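Local coordinates for heavy metal cation tricomponent efflux pump ZneA(CzcA-like) (Cupriavidus metallidurans, PDB 4K0J), which probably exports zinc ions from the cell in exchange for protons, as an inner-membrane heavy-metal efflux pump of the RND superfamily, at residues 159-170 with 295-306; 130-141 with 279-288. One frame throughout, in Å; residues are numbered along the deposited sequence.

Contact 1: 159-170 with 295-306; sequences KVIPRLKQVAGV and VMEGVHAAVRDL
Arg163, near the C-terminal end of helix 149-164, drops as a knob into a hole on helix 292-310 formed by Ala301, Ala302, Asp305 and Leu306. Its CB and CG run along Leu306 in the opposite sense, with Arg163 CG 3.8 Å from Leu306 CD2. The chain then bends (chi2 62°), so that CD passes Asp305 and turns the head group over Ala302. NE gives its hydrogen to the carboxylate, Arg163 NE to Asp305 OD2 3.1 Å, in a nearly straight salt bridge (168°). The oxygen lies in the guanidinium plane but is met on its anti side, and the two flat groups are turned 61° apart. CZ sits above Ala302, and Arg163 NH1 ends 3.4 Å from Ala302 CB, Ala302 CA and CB covering one face, toward its rim. Asp305 OD1 is held by Asn309, which should help fix the carboxylate's rotation.

Deeper in, the side-chain packing is apolar. Leu164 CD2 pushes between Val299, Ala302 and Val303, 3.6 Å from Ala302 CB. The Leu306 and Val160 side chains cross at about a right angle, Leu306 CD1 3.7 Å from Val160 CG1. In the turn that follows, Val167 straddles the opposite backbone: Val167 CG1 lies over Val299 N, while Val167 CG2 touches Ala302 CB at 3.5 Å. Gly298 has no side chain to block it, so its CA lies 5.6 Å from Val167 CA. The chain order of strand 135-143, helix 149-164, strand 170-177, strand 280-287, helix 292-310 and strand 316-319, with both helices on one face of the antiparallel sheet, fits the ferredoxin-like fold of RND porter subdomains.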
# COMPACT_ATOMS: atom_id res chain seq x y z
N LYS C 159 -7.69 26.20 22.00
CA LYS C 159 -8.83 26.60 21.17
C LYS C 159 -8.47 26.59 19.68
O LYS C 159 -9.04 25.82 18.91
CB LYS C 159 -9.35 27.98 21.57
CG LYS C 159 -9.76 28.10 23.03
CD LYS C 159 -10.81 27.06 23.38
CE LYS C 159 -11.28 27.22 24.82
NZ LYS C 159 -11.97 28.52 25.03
N VAL C 160 -7.53 27.43 19.30
CA VAL C 160 -7.25 27.71 17.90
C VAL C 160 -6.67 26.51 17.15
O VAL C 160 -7.22 26.06 16.14
CB VAL C 160 -6.29 28.90 17.74
CG1 VAL C 160 -5.97 29.14 16.29
CG2 VAL C 160 -6.90 30.14 18.36
N ILE C 161 -5.55 26.00 17.65
CA ILE C 161 -4.93 24.84 17.03
C ILE C 161 -5.84 23.61 17.05
O ILE C 161 -6.03 22.99 16.00
CB ILE C 161 -3.54 24.52 17.62
CG1 ILE C 161 -2.57 25.67 17.30
CG2 ILE C 161 -3.01 23.22 17.04
CD1 ILE C 161 -1.21 25.57 18.00
N PRO C 162 -6.43 23.26 18.22
CA PRO C 162 -7.34 22.10 18.18
C PRO C 162 -8.46 22.25 17.15
O PRO C 162 -8.96 21.25 16.65
CB PRO C 162 -7.93 22.09 19.60
CG PRO C 162 -6.89 22.73 20.44
CD PRO C 162 -6.27 23.79 19.58
N ARG C 163 -8.82 23.49 16.82
CA ARG C 163 -9.88 23.73 15.86
C ARG C 163 -9.37 23.57 14.43
O ARG C 163 -9.94 22.81 13.65
CB ARG C 163 -10.48 25.12 16.07
CG ARG C 163 -11.55 25.51 15.05
CD ARG C 163 -12.75 24.59 15.11
NE ARG C 163 -13.78 24.96 14.13
CZ ARG C 163 -13.78 24.56 12.86
NH1 ARG C 163 -12.82 23.77 12.41
NH2 ARG C 163 -14.75 24.95 12.04
N LEU C 164 -8.31 24.29 14.10
CA LEU C 164 -7.75 24.23 12.76
C LEU C 164 -7.27 22.82 12.41
O LEU C 164 -7.17 22.47 11.24
CB LEU C 164 -6.60 25.23 12.62
CG LEU C 164 -7.01 26.70 12.71
CD1 LEU C 164 -5.78 27.55 12.87
CD2 LEU C 164 -7.78 27.11 11.48
N LYS C 165 -6.98 22.02 13.43
CA LYS C 165 -6.59 20.63 13.23
C LYS C 165 -7.74 19.79 12.69
O LYS C 165 -7.54 18.66 12.23
CB LYS C 165 -6.07 20.01 14.53
CG LYS C 165 -4.66 20.44 14.94
CD LYS C 165 -3.62 19.40 14.55
CE LYS C 165 -3.84 18.09 15.30
NZ LYS C 165 -2.90 17.02 14.84
N GLN C 166 -8.96 20.33 12.73
CA GLN C 166 -10.12 19.60 12.23
C GLN C 166 -10.34 19.81 10.74
O GLN C 166 -11.08 19.06 10.10
CB GLN C 166 -11.38 20.01 12.97
CG GLN C 166 -11.29 19.90 14.46
CD GLN C 166 -12.64 20.11 15.10
OE1 GLN C 166 -13.61 19.44 14.75
NE2 GLN C 166 -12.71 21.05 16.03
N VAL C 167 -9.72 20.85 10.18
CA VAL C 167 -9.87 21.13 8.76
C VAL C 167 -9.24 20.01 7.95
O VAL C 167 -8.03 19.82 7.99
CB VAL C 167 -9.23 22.47 8.35
CG1 VAL C 167 -9.43 22.72 6.87
CG2 VAL C 167 -9.82 23.60 9.16
N ALA C 168 -10.07 19.28 7.21
CA ALA C 168 -9.59 18.18 6.38
C ALA C 168 -8.58 18.68 5.37
O ALA C 168 -8.85 19.61 4.60
CB ALA C 168 -10.76 17.51 5.68
N GLY C 169 -7.40 18.06 5.38
CA GLY C 169 -6.31 18.45 4.51
C GLY C 169 -5.21 19.15 5.28
O GLY C 169 -4.16 19.45 4.74
N VAL C 170 -5.48 19.41 6.56
CA VAL C 170 -4.49 20.04 7.43
C VAL C 170 -3.81 18.97 8.26
O VAL C 170 -4.39 18.43 9.20
CB VAL C 170 -5.13 21.08 8.38
CG1 VAL C 170 -4.07 21.66 9.31
CG2 VAL C 170 -5.79 22.18 7.58
N VAL C 295 -8.38 23.14 0.58
CA VAL C 295 -8.19 23.10 2.02
C VAL C 295 -8.30 24.50 2.62
O VAL C 295 -8.76 24.67 3.75
CB VAL C 295 -6.84 22.48 2.38
CG1 VAL C 295 -6.76 22.24 3.87
CG2 VAL C 295 -6.67 21.18 1.63
N MET C 296 -7.89 25.51 1.86
CA MET C 296 -7.97 26.90 2.32
C MET C 296 -9.41 27.32 2.56
O MET C 296 -9.68 28.16 3.42
CB MET C 296 -7.29 27.87 1.34
CG MET C 296 -5.79 28.02 1.57
SD MET C 296 -5.35 28.16 3.32
CE MET C 296 -6.22 29.66 3.79
N GLU C 297 -10.33 26.73 1.82
CA GLU C 297 -11.75 26.95 2.06
C GLU C 297 -12.13 26.55 3.49
O GLU C 297 -12.65 27.36 4.26
CB GLU C 297 -12.58 26.19 1.04
CG GLU C 297 -12.23 26.55 -0.40
CD GLU C 297 -12.88 25.64 -1.42
OE1 GLU C 297 -12.69 25.87 -2.63
OE2 GLU C 297 -13.57 24.68 -1.00
N GLY C 298 -11.85 25.30 3.84
CA GLY C 298 -12.16 24.77 5.16
C GLY C 298 -11.41 25.46 6.28
O GLY C 298 -11.94 25.63 7.39
N VAL C 299 -10.18 25.87 6.00
CA VAL C 299 -9.41 26.65 6.96
C VAL C 299 -10.09 27.99 7.19
O VAL C 299 -10.16 28.47 8.31
CB VAL C 299 -7.95 26.87 6.50
CG1 VAL C 299 -7.19 27.74 7.50
CG2 VAL C 299 -7.24 25.54 6.33
N HIS C 300 -10.61 28.59 6.12
CA HIS C 300 -11.30 29.87 6.22
C HIS C 300 -12.56 29.73 7.07
O HIS C 300 -12.87 30.59 7.90
CB HIS C 300 -11.67 30.40 4.84
CG HIS C 300 -10.56 31.14 4.17
ND1 HIS C 300 -9.56 31.78 4.88
CD2 HIS C 300 -10.28 31.35 2.86
CE1 HIS C 300 -8.72 32.35 4.03
NE2 HIS C 300 -9.14 32.10 2.80
N ALA C 301 -13.28 28.63 6.86
CA ALA C 301 -14.43 28.30 7.69
C ALA C 301 -14.03 28.21 9.16
O ALA C 301 -14.68 28.80 10.02
CB ALA C 301 -15.05 26.99 7.23
N ALA C 302 -12.95 27.48 9.43
CA ALA C 302 -12.46 27.30 10.79
C ALA C 302 -12.09 28.62 11.46
O ALA C 302 -12.60 28.94 12.54
CB ALA C 302 -11.28 26.36 10.80
N VAL C 303 -11.19 29.36 10.83
CA VAL C 303 -10.77 30.67 11.31
C VAL C 303 -11.96 31.58 11.59
O VAL C 303 -12.05 32.18 12.68
CB VAL C 303 -9.87 31.35 10.27
CG1 VAL C 303 -9.59 32.80 10.66
CG2 VAL C 303 -8.58 30.58 10.10
N ARG C 304 -12.87 31.67 10.62
CA ARG C 304 -14.09 32.47 10.78
C ARG C 304 -14.85 32.05 12.03
O ARG C 304 -15.19 32.89 12.85
CB ARG C 304 -14.99 32.32 9.55
CG ARG C 304 -15.47 33.63 8.97
CD ARG C 304 -16.61 33.42 7.97
NE ARG C 304 -16.39 32.25 7.12
CZ ARG C 304 -15.70 32.25 5.99
NH1 ARG C 304 -15.16 33.38 5.55
NH2 ARG C 304 -15.55 31.14 5.29
N ASP C 305 -15.09 30.75 12.16
CA ASP C 305 -15.75 30.18 13.34
C ASP C 305 -15.05 30.57 14.64
O ASP C 305 -15.70 30.82 15.66
CB ASP C 305 -15.80 28.65 13.22
CG ASP C 305 -16.49 27.99 14.40
OD1 ASP C 305 -17.33 28.64 15.06
OD2 ASP C 305 -16.20 26.80 14.66
N LEU C 306 -13.73 30.61 14.60
CA LEU C 306 -12.96 30.99 15.78
C LEU C 306 -13.21 32.43 16.16
O LEU C 306 -13.46 32.73 17.33
CB LEU C 306 -11.46 30.75 15.55
CG LEU C 306 -11.00 29.30 15.68
CD1 LEU C 306 -9.52 29.19 15.40
CD2 LEU C 306 -11.31 28.76 17.06

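Contact 2: 130-141 with 279-288; sequences LTSPIGEIYRYT and TIQGITLLLK
Tyr138 O receives two hydrogens from Thr284. The hydroxyl makes the closer bond, Thr284 OG1 to Tyr138 O at 3.2 Å, in the carbonyl plane and on a lone pair; the amide bond, Thr284 N to Tyr138 O at 3.4 Å, is weak. With OG1 beside the backbone N (chi1 -54°), one residue can direct both donors at one carbonyl. Thr284 answers with its own oxygen, Ile137 N to Thr284 O 3.0 Å, the donor almost in line with the C=O. Strands 135-143 and 280-287 pair antiparallel, the central partners of a ferredoxin-like sheet whose flanks are strands 170-177 and 316-319. Further along, Gly282 N bonds to Tyr140 O at 3.1 Å. The Tyr140 ring folds back over Gly282, Tyr140 CE2 to Gly282 CA 3.4 Å, and its hydroxyl bonds to Gln156 of helix 149-164. On the face of Glu136, Arg139 and Ile283 lie side by side, pointing the same way, Ile283 CG2 over the guanidinium centre and against Glu136 CB. Gln281 OE1 bonds to Tyr320 OH; Arg139 NH1 and Gln281 NE2 merely adjoin, each weakly bonded to Gln593 OE1. Ile137 crosses Leu286 at about a right angle, Ile137 CD1 to Leu286 CD1 3.7 Å.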
# COMPACT_ATOMS: atom_id res chain seq x y z
N LEU C 130 3.52 14.89 7.50
CA LEU C 130 3.59 14.66 6.06
C LEU C 130 3.12 15.89 5.28
O LEU C 130 1.95 16.01 4.91
CB LEU C 130 2.78 13.42 5.66
CG LEU C 130 2.84 13.02 4.19
CD1 LEU C 130 4.26 12.77 3.75
CD2 LEU C 130 1.99 11.79 3.93
N THR C 131 4.06 16.79 5.03
CA THR C 131 3.78 18.03 4.33
C THR C 131 4.95 18.39 3.42
O THR C 131 6.08 17.97 3.65
CB THR C 131 3.53 19.18 5.32
OG1 THR C 131 3.52 20.43 4.62
CG2 THR C 131 4.62 19.23 6.38
N SER C 132 4.65 19.15 2.37
CA SER C 132 5.66 19.67 1.46
C SER C 132 6.24 20.94 2.06
O SER C 132 5.57 21.62 2.85
CB SER C 132 5.03 19.96 0.11
OG SER C 132 5.88 20.73 -0.71
N PRO C 133 7.49 21.27 1.69
CA PRO C 133 8.11 22.54 2.08
C PRO C 133 7.31 23.76 1.61
O PRO C 133 7.62 24.88 2.02
CB PRO C 133 9.46 22.50 1.37
CG PRO C 133 9.33 21.44 0.33
CD PRO C 133 8.43 20.42 0.95
N ILE C 134 6.32 23.54 0.75
CA ILE C 134 5.39 24.59 0.35
C ILE C 134 3.99 24.33 0.91
O ILE C 134 3.00 24.79 0.35
CB ILE C 134 5.29 24.71 -1.17
CG1 ILE C 134 4.68 23.45 -1.78
CG2 ILE C 134 6.66 24.97 -1.78
CD1 ILE C 134 4.13 23.66 -3.17
N GLY C 135 3.92 23.59 2.01
CA GLY C 135 2.65 23.26 2.62
C GLY C 135 2.17 24.30 3.61
O GLY C 135 1.04 24.24 4.08
N GLU C 136 3.03 25.26 3.93
CA GLU C 136 2.73 26.26 4.95
C GLU C 136 1.83 27.37 4.39
O GLU C 136 2.29 28.46 4.06
CB GLU C 136 4.04 26.84 5.48
CG GLU C 136 4.99 25.78 6.02
CD GLU C 136 6.44 26.22 6.02
OE1 GLU C 136 6.84 26.96 5.09
OE2 GLU C 136 7.18 25.83 6.94
N ILE C 137 0.53 27.08 4.33
CA ILE C 137 -0.36 27.86 3.48
C ILE C 137 -1.08 29.02 4.15
O ILE C 137 -1.66 29.87 3.47
CB ILE C 137 -1.40 26.96 2.79
CG1 ILE C 137 -2.17 26.14 3.84
CG2 ILE C 137 -0.74 26.03 1.79
CD1 ILE C 137 -3.23 25.25 3.23
N TYR C 138 -1.04 29.08 5.48
CA TYR C 138 -1.78 30.11 6.19
C TYR C 138 -1.09 30.50 7.49
O TYR C 138 -1.30 29.88 8.53
CB TYR C 138 -3.20 29.63 6.46
CG TYR C 138 -4.11 30.65 7.11
CD1 TYR C 138 -4.35 30.61 8.48
CD2 TYR C 138 -4.75 31.62 6.36
CE1 TYR C 138 -5.20 31.53 9.08
CE2 TYR C 138 -5.60 32.54 6.95
CZ TYR C 138 -5.82 32.49 8.31
OH TYR C 138 -6.66 33.40 8.90
N ARG C 139 -0.27 31.54 7.43
CA ARG C 139 0.43 32.06 8.60
C ARG C 139 -0.42 33.12 9.29
O ARG C 139 -1.01 33.96 8.63
CB ARG C 139 1.79 32.63 8.21
CG ARG C 139 2.79 31.56 7.82
CD ARG C 139 4.08 32.16 7.30
NE ARG C 139 5.06 31.12 7.04
CZ ARG C 139 5.94 30.68 7.95
NH1 ARG C 139 5.94 31.20 9.17
NH2 ARG C 139 6.80 29.72 7.63
N TYR C 140 -0.49 33.06 10.62
CA TYR C 140 -1.36 33.97 11.35
C TYR C 140 -0.80 34.28 12.73
O TYR C 140 0.15 33.65 13.19
CB TYR C 140 -2.76 33.37 11.51
CG TYR C 140 -2.84 32.27 12.54
CD1 TYR C 140 -3.19 32.55 13.86
CD2 TYR C 140 -2.53 30.97 12.21
CE1 TYR C 140 -3.25 31.56 14.81
CE2 TYR C 140 -2.59 29.97 13.16
CZ TYR C 140 -2.94 30.27 14.46
OH TYR C 140 -2.99 29.26 15.40
N THR C 141 -1.43 35.24 13.39
CA THR C 141 -1.05 35.64 14.73
C THR C 141 -2.32 35.99 15.51
O THR C 141 -3.27 36.53 14.94
CB THR C 141 -0.09 36.84 14.71
OG1 THR C 141 1.14 36.44 14.09
CG2 THR C 141 0.22 37.33 16.10
N THR C 279 4.85 38.19 20.51
CA THR C 279 3.52 37.62 20.29
C THR C 279 3.56 36.11 19.98
O THR C 279 4.51 35.43 20.35
CB THR C 279 2.71 38.42 19.23
OG1 THR C 279 1.42 37.83 19.08
CG2 THR C 279 3.44 38.45 17.90
N ILE C 280 2.52 35.60 19.33
CA ILE C 280 2.43 34.16 19.09
C ILE C 280 1.75 33.82 17.76
O ILE C 280 0.74 34.41 17.41
CB ILE C 280 1.69 33.47 20.24
CG1 ILE C 280 1.46 31.99 19.95
CG2 ILE C 280 0.37 34.18 20.53
CD1 ILE C 280 0.98 31.21 21.15
N GLN C 281 2.33 32.88 17.02
CA GLN C 281 1.86 32.59 15.67
C GLN C 281 1.65 31.11 15.39
O GLN C 281 2.18 30.25 16.10
CB GLN C 281 2.86 33.11 14.65
CG GLN C 281 4.01 32.16 14.45
CD GLN C 281 4.66 32.33 13.11
OE1 GLN C 281 4.49 33.35 12.45
NE2 GLN C 281 5.42 31.32 12.70
N GLY C 282 0.90 30.83 14.33
CA GLY C 282 0.70 29.47 13.89
C GLY C 282 0.97 29.29 12.40
O GLY C 282 0.81 30.23 11.62
N ILE C 283 1.36 28.08 12.03
CA ILE C 283 1.67 27.75 10.65
C ILE C 283 0.82 26.55 10.21
O ILE C 283 1.03 25.42 10.68
CB ILE C 283 3.16 27.40 10.48
CG1 ILE C 283 4.03 28.41 11.24
CG2 ILE C 283 3.54 27.36 9.01
CD1 ILE C 283 5.52 28.11 11.18
N THR C 284 -0.14 26.79 9.32
CA THR C 284 -1.04 25.75 8.86
C THR C 284 -0.36 24.92 7.78
O THR C 284 -0.05 25.42 6.70
CB THR C 284 -2.33 26.33 8.29
OG1 THR C 284 -2.92 27.20 9.27
CG2 THR C 284 -3.31 25.21 7.93
N LEU C 285 -0.13 23.65 8.09
CA LEU C 285 0.65 22.79 7.21
C LEU C 285 -0.24 21.97 6.29
O LEU C 285 -0.93 21.05 6.74
CB LEU C 285 1.55 21.87 8.03
CG LEU C 285 2.41 22.61 9.05
CD1 LEU C 285 3.36 21.67 9.77
CD2 LEU C 285 3.17 23.73 8.37
N LEU C 286 -0.20 22.31 5.01
CA LEU C 286 -0.93 21.58 3.99
C LEU C 286 -0.45 20.14 3.93
O LEU C 286 0.74 19.89 3.68
CB LEU C 286 -0.75 22.25 2.63
CG LEU C 286 -1.51 21.62 1.46
CD1 LEU C 286 -2.98 22.03 1.50
CD2 LEU C 286 -0.87 22.00 0.14
N LEU C 287 -1.36 19.21 4.18
CA LEU C 287 -1.10 17.78 4.03
C LEU C 287 -0.61 17.51 2.63
O LEU C 287 -1.10 18.11 1.67
CB LEU C 287 -2.36 16.96 4.31
CG LEU C 287 -2.34 15.49 3.89
CD1 LEU C 287 -1.32 14.71 4.72
CD2 LEU C 287 -3.71 14.86 3.99
N LYS C 288 0.36 16.61 2.51
CA LYS C 288 0.97 16.32 1.22
C LYS C 288 -0.07 15.83 0.21
O LYS C 288 -0.95 15.04 0.54
CB LYS C 288 2.07 15.27 1.38
CG LYS C 288 2.95 15.08 0.15
CD LYS C 288 3.64 16.38 -0.24
CE LYS C 288 4.56 16.16 -1.42
NZ LYS C 288 5.42 14.97 -1.18

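Overall arrangement
Both contacts build one subdomain, contact 1 from its two helices and contact 2 from the central strand pair beneath them. Strand 135-143 leads along the chain into helix 149-164, and strand 280-287 into helix 292-310, so the same two chain regions meet twice, their centres about 12 Å apart. Contact 2 is buried and relies on backbone hydrogen bonds; contact 1 is partly buried, with apolar packing on its sheet side and a single salt bridge as its cross-link. Tyr138 and Tyr140 join the layers, packing against Met296 and Val303 and against Val160, and Gly169 O probably hydrogen-bonds to Leu287 N.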